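Local coordinates for phage-related protein (Bordetella bronchiseptica RB50, PDB 3BJQ), which probably serves as a major capsid protein of a phage or prophage, building the protein shell, at residues E[241-246]-E[308-313]. Residues are numbered along the deposited sequence; the frame is centred on the assembly and turned at random.
Sequences WGPDVW and IEDAGL
The CB-CG edge of the P243 ring rests over the cleft between two side chains of the facing type I turn, D310-L313: its CG lies 3.5 Å from D310 OD1 and 3.7 Å from L313 CG, and the three side chains lie side by side, pointing the same way. The contact sits where the antiparallel pairing of strands 245-248 and 305-309 gives way to turns. V245 and I308 form a hydrogen-bonded pair and exchange both backbone bonds, V245 N to I308 O at 3.0 Å and I308 N to V245 O at 2.9 Å, with their side chains side by side on one face of the sheet. V245 CG1, anti to the backbone N (chi1 173°), reaches I308 CD1, while V245 CG2 meets A311 CB at 3.7 Å; the valine thus bridges strand and turn.

Beyond the pair, one side-chain and one backbone bond continue the join. D244 OD1 accepts D310 N at 2.9 Å in a nearly straight bond (176°), on its anti side and out of the carboxylate plane, and P243 O accepts G312 N at 2.7 Å. D244 OD1 and D310 OD1 come within 3.8 Å, yet a water lies within hydrogen-bonding distance of both and can donate to them; together with the amide of D310, it probably tempers their repulsion. The chemistry thus implies a strand end with an apolar face of V245, I308 and A311, and a mixed side where P243 and L313 lie beside D244, D310 and the water.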
loop_
_atom_site.group_PDB
_atom_site.type_symbol
_atom_site.label_atom_id
_atom_site.label_comp_id
_atom_site.label_asym_id
_atom_site.label_seq_id
_atom_site.Cartn_x
_atom_site.Cartn_y
_atom_site.Cartn_z
ATOM N N TRP E 241 -0.113 -32.908 -38.131
ATOM C CA TRP E 241 0.942 -32.311 -38.958
ATOM C C TRP E 241 1.490 -33.293 -40.002
ATOM O O TRP E 241 2.554 -33.056 -40.612
ATOM C CB TRP E 241 2.049 -31.751 -38.052
ATOM C CG TRP E 241 1.514 -30.678 -37.224
ATOM C CD1 TRP E 241 1.006 -30.804 -35.974
ATOM C CD2 TRP E 241 1.366 -29.298 -37.584
ATOM N NE1 TRP E 241 0.528 -29.603 -35.538
ATOM C CE2 TRP E 241 0.746 -28.652 -36.497
ATOM C CE3 TRP E 241 1.693 -28.544 -38.724
ATOM C CZ2 TRP E 241 0.474 -27.272 -36.486
ATOM C CZ3 TRP E 241 1.423 -27.174 -38.719
ATOM C CH2 TRP E 241 0.813 -26.554 -37.614
ATOM N N GLY E 242 0.746 -34.381 -40.213
ATOM C CA GLY E 242 1.017 -35.346 -41.248
ATOM C C GLY E 242 2.430 -35.872 -41.216
ATOM O O GLY E 242 3.038 -35.946 -40.140
ATOM N N PRO E 243 2.956 -36.272 -42.386
ATOM C CA PRO E 243 4.334 -36.735 -42.485
ATOM C C PRO E 243 5.281 -35.629 -42.961
ATOM O O PRO E 243 6.376 -35.910 -43.435
ATOM C CB PRO E 243 4.218 -37.838 -43.537
ATOM C CG PRO E 243 3.165 -37.330 -44.468
ATOM C CD PRO E 243 2.279 -36.375 -43.693
ATOM N N ASP E 244 4.884 -34.373 -42.769
ATOM C CA ASP E 244 5.562 -33.258 -43.407
ATOM C C ASP E 244 6.615 -32.544 -42.576
ATOM O O ASP E 244 6.764 -32.768 -41.380
ATOM C CB ASP E 244 4.527 -32.236 -43.868
ATOM C CG ASP E 244 3.530 -32.807 -44.858
ATOM O OD1 ASP E 244 3.798 -33.859 -45.493
ATOM O OD2 ASP E 244 2.478 -32.167 -45.030
ATOM N N VAL E 245 7.379 -31.704 -43.275
ATOM C CA VAL E 245 8.333 -30.787 -42.660
ATOM C C VAL E 245 8.033 -29.419 -43.234
ATOM O O VAL E 245 7.644 -29.323 -44.390
ATOM C CB VAL E 245 9.766 -31.216 -42.945
ATOM C CG1 VAL E 245 10.767 -30.161 -42.462
ATOM C CG2 VAL E 245 9.997 -32.581 -42.284
ATOM N N TRP E 246 8.152 -28.378 -42.418
ATOM C CA TRP E 246 7.863 -27.018 -42.863
ATOM C C TRP E 246 8.917 -26.083 -42.266
ATOM O O TRP E 246 9.392 -26.327 -41.173
ATOM C CB TRP E 246 6.463 -26.632 -42.417
ATOM C CG TRP E 246 6.078 -25.198 -42.655
ATOM C CD1 TRP E 246 5.378 -24.699 -43.723
ATOM C CD2 TRP E 246 6.340 -24.077 -41.788
ATOM N NE1 TRP E 246 5.206 -23.351 -43.578
ATOM C CE2 TRP E 246 5.782 -22.940 -42.404
ATOM C CE3 TRP E 246 6.998 -23.926 -40.556
ATOM C CZ2 TRP E 246 5.862 -21.663 -41.837
ATOM C CZ3 TRP E 246 7.084 -22.660 -39.990
ATOM C CH2 TRP E 246 6.505 -21.541 -40.634
ATOM N N ILE E 308 7.858 -29.048 -47.261
ATOM C CA ILE E 308 8.505 -30.292 -47.694
ATOM C C ILE E 308 7.514 -31.414 -47.400
ATOM O O ILE E 308 7.479 -31.935 -46.293
ATOM C CB ILE E 308 9.813 -30.558 -46.911
ATOM C CG1 ILE E 308 10.822 -29.438 -47.129
ATOM C CG2 ILE E 308 10.446 -31.901 -47.320
ATOM C CD1 ILE E 308 12.056 -29.560 -46.239
ATOM N N GLU E 309 6.720 -31.800 -48.399
ATOM C CA GLU E 309 5.711 -32.837 -48.196
ATOM C C GLU E 309 6.301 -34.251 -48.152
ATOM O O GLU E 309 7.235 -34.572 -48.886
ATOM C CB GLU E 309 4.687 -32.851 -49.326
ATOM C CG GLU E 309 3.871 -31.628 -49.554
ATOM C CD GLU E 309 2.804 -31.889 -50.619
ATOM O OE1 GLU E 309 1.768 -32.503 -50.268
ATOM O OE2 GLU E 309 3.017 -31.499 -51.795
ATOM N N ASP E 310 5.712 -35.088 -47.297
ATOM C CA ASP E 310 5.974 -36.532 -47.236
ATOM C C ASP E 310 7.347 -36.993 -46.743
ATOM O O ASP E 310 7.710 -38.160 -46.921
ATOM C CB ASP E 310 5.595 -37.178 -48.569
ATOM C CG ASP E 310 4.115 -36.980 -48.894
ATOM O OD1 ASP E 310 3.353 -36.696 -47.942
ATOM O OD2 ASP E 310 3.738 -37.092 -50.081
ATOM N N ALA E 311 8.082 -36.104 -46.083
ATOM C CA ALA E 311 9.385 -36.458 -45.535
ATOM C C ALA E 311 9.309 -37.728 -44.677
ATOM O O ALA E 311 10.149 -38.613 -44.779
ATOM C CB ALA E 311 9.943 -35.303 -44.726
ATOM N N GLY E 312 8.266 -37.842 -43.871
ATOM C CA GLY E 312 8.159 -38.938 -42.924
ATOM C C GLY E 312 7.446 -40.190 -43.369
ATOM O O GLY E 312 7.235 -41.079 -42.555
ATOM N N LEU E 313 7.061 -40.266 -44.640
ATOM C CA LEU E 313 6.396 -41.460 -45.175
ATOM C C LEU E 313 7.434 -42.542 -45.531
ATOM O O LEU E 313 8.571 -42.223 -45.896
ATOM C CB LEU E 313 5.564 -41.129 -46.425
ATOM C CG LEU E 313 4.210 -40.421 -46.313
ATOM C CD1 LEU E 313 3.636 -40.187 -47.697
ATOM C CD2 LEU E 313 3.207 -41.196 -45.425
HETATM O O HOH W 1 2.009 -34.240 -47.471
#